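Local coordinates for protein LIN-41 (Caenorhabditis elegans, PDB 4UMG) that controls the onset of developmental plasticity as a TRIM-NHL protein, here represented by its filamin domain, an immunoglobulin-like beta sandwich, at residues Q31-D34 with D38-S41. Sequence-based numbering, arbitrary orientation.
Sequences QLRD and DLLS
Asp34 and Asp38 grip each other through backbone and side chain where the chain turns back on itself beyond strand 26-31 of the filamin domain. Asp34 N donates a hydrogen bond to Asp38 O at 2.9 Å, with the donor in the carbonyl plane, and Asp38 N returns one of 2.9 Å to Asp34 OD1, meeting it from above the carboxylate plane. With chi1 at 57°, CG of Asp34 lies between the backbone N and the carbonyl carbon, which turns OD1 toward Asp38 N; a weak hydrogen bond from Cys36 N reaches the same oxygen. The two side chains lie side by side, pointing the same way, with their carboxylate planes 77° apart. Asp34 OD2 is 4.0 Å from Asp38 OD2, and one water donates to both, which probably eases the repulsion. Farther along, Leu40 N donates a hydrogen bond to Leu32 O at 3.2 Å; this bond and the one from Asp34 N flank a single antiparallel bridge whose central pair, Arg33 and Leu39, is non-hydrogen-bonded. On one side of the bridge, Leu40 CD1 rests against Leu32 CB at 3.8 Å. On the other, Arg33 runs extended alongside Leu39, its NH1 hydrogen-bonded to Gly37 O. Leu39 CD2 touches both this guanidinium and the Gln31 amide: it lies 3.3 Å from Gln31 CD and sits over the centre of one guanidinium face, 3.4 Å from Arg33 CZ.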
ATOM      1  N   GLN A  31      -4.110   4.390   5.897  1.00 29.82           N
ATOM      2  CA  GLN A  31      -4.457   5.427   6.846  1.00 30.35           C
ATOM      3  C   GLN A  31      -3.174   5.834   7.543  1.00 34.91           C
ATOM      4  O   GLN A  31      -2.564   4.997   8.204  1.00 35.03           O
ATOM      5  CB  GLN A  31      -5.454   4.842   7.857  1.00 32.31           C
ATOM      6  CG  GLN A  31      -6.036   5.837   8.834  1.00 45.70           C
ATOM      7  CD  GLN A  31      -6.898   6.870   8.177  1.00 74.85           C
ATOM      8  OE1 GLN A  31      -6.420   7.945   7.791  1.00 71.26           O
ATOM      9  NE2 GLN A  31      -8.201   6.617   8.140  1.00 69.00           N
ATOM     10  N   LEU A  32      -2.740   7.086   7.350  1.00 29.90           N
ATOM     11  CA  LEU A  32      -1.532   7.596   7.991  1.00 29.31           C
ATOM     12  C   LEU A  32      -1.921   8.278   9.292  1.00 31.59           C
ATOM     13  O   LEU A  32      -2.867   9.080   9.340  1.00 30.75           O
ATOM     14  CB  LEU A  32      -0.795   8.591   7.093  1.00 30.09           C
ATOM     15  CG  LEU A  32      -0.326   8.078   5.705  1.00 33.06           C
ATOM     16  CD1 LEU A  32       0.245   9.199   4.893  1.00 35.44           C
ATOM     17  CD2 LEU A  32       0.739   6.970   5.824  1.00 31.62           C
ATOM     18  N   ARG A  33      -1.225   7.928  10.346  1.00 27.58           N
ATOM     19  CA  ARG A  33      -1.440   8.502  11.672  1.00 26.31           C
ATOM     20  C   ARG A  33      -0.111   8.944  12.225  1.00 29.65           C
ATOM     21  O   ARG A  33       0.906   8.296  11.911  1.00 29.25           O
ATOM     22  CB  ARG A  33      -2.046   7.458  12.651  1.00 27.41           C
ATOM     23  CG  ARG A  33      -3.489   7.034  12.247  1.00 33.57           C
ATOM     24  CD  ARG A  33      -4.089   6.075  13.270  1.00 34.37           C
ATOM     25  NE  ARG A  33      -5.388   5.541  12.844  1.00 37.98           N
ATOM     26  CZ  ARG A  33      -6.564   6.021  13.245  1.00 53.63           C
ATOM     27  NH1 ARG A  33      -6.619   7.055  14.072  1.00 42.25           N
ATOM     28  NH2 ARG A  33      -7.693   5.488  12.797  1.00 49.67           N
ATOM     29  N   ASP A  34      -0.103  10.004  13.047  1.00 29.30           N
ATOM     30  CA  ASP A  34       1.137  10.463  13.689  1.00 29.82           C
ATOM     31  C   ASP A  34       1.445   9.606  14.934  1.00 33.22           C
ATOM     32  O   ASP A  34       0.725   8.644  15.194  1.00 31.86           O
ATOM     33  CB  ASP A  34       1.038  11.933  14.082  1.00 33.37           C
ATOM     34  CG  ASP A  34      -0.119  12.286  15.014  1.00 38.45           C
ATOM     35  OD1 ASP A  34      -0.549  11.408  15.802  1.00 33.93           O
ATOM     36  OD2 ASP A  34      -0.601  13.434  14.952  1.00 45.63           O
ATOM     37  N   ASP A  38      -3.223  10.220  15.940  1.00 32.70           N
ATOM     38  CA  ASP A  38      -4.161  11.128  15.254  1.00 33.79           C
ATOM     39  C   ASP A  38      -4.007  11.000  13.744  1.00 37.16           C
ATOM     40  O   ASP A  38      -2.896  10.896  13.253  1.00 33.65           O
ATOM     41  CB  ASP A  38      -3.905  12.593  15.649  1.00 37.95           C
ATOM     42  CG  ASP A  38      -4.278  12.950  17.082  1.00 46.77           C
ATOM     43  OD1 ASP A  38      -5.408  12.626  17.500  1.00 47.06           O
ATOM     44  OD2 ASP A  38      -3.471  13.605  17.751  1.00 52.07           O
ATOM     45  N   LEU A  39      -5.111  11.099  12.993  1.00 36.86           N
ATOM     46  CA  LEU A  39      -4.997  11.016  11.524  1.00 37.93           C
ATOM     47  C   LEU A  39      -4.274  12.266  11.027  1.00 43.38           C
ATOM     48  O   LEU A  39      -4.475  13.330  11.625  1.00 45.17           O
ATOM     49  CB  LEU A  39      -6.400  10.965  10.864  1.00 40.78           C
ATOM     50  CG  LEU A  39      -7.355   9.856  11.297  1.00 46.86           C
ATOM     51  CD1 LEU A  39      -8.664   9.975  10.593  1.00 48.27           C
ATOM     52  CD2 LEU A  39      -6.814   8.533  10.976  1.00 50.05           C
ATOM     53  N   LEU A  40      -3.431  12.155   9.956  1.00 41.11           N
ATOM     54  CA  LEU A  40      -2.753  13.349   9.441  1.00 43.18           C
ATOM     55  C   LEU A  40      -3.773  14.378   8.968  1.00 50.98           C
ATOM     56  O   LEU A  40      -4.821  13.989   8.461  1.00 51.06           O
ATOM     57  CB  LEU A  40      -1.760  13.028   8.324  1.00 43.24           C
ATOM     58  CG  LEU A  40      -0.498  12.263   8.685  1.00 47.19           C
ATOM     59  CD1 LEU A  40       0.421  12.184   7.485  1.00 47.02           C
ATOM     60  CD2 LEU A  40       0.245  12.911   9.844  1.00 50.38           C
ATOM     61  N   SER A  41      -3.476  15.680   9.169  1.00 50.06           N
ATOM     62  CA  SER A  41      -4.318  16.840   8.825  1.00 85.43           C
ATOM     63  C   SER A  41      -5.647  16.842   9.586  1.00124.34           C
ATOM     64  O   SER A  41      -5.867  17.698  10.442  1.00 89.16           O
ATOM     65  CB  SER A  41      -4.541  16.948   7.316  1.00 88.83           C
ATOM     66  OG  SER A  41      -5.464  17.973   6.980  1.00 98.76           O
TER
HETATM   67  O   HOH W   1      -1.336  15.064  16.976  1.00 47.47           O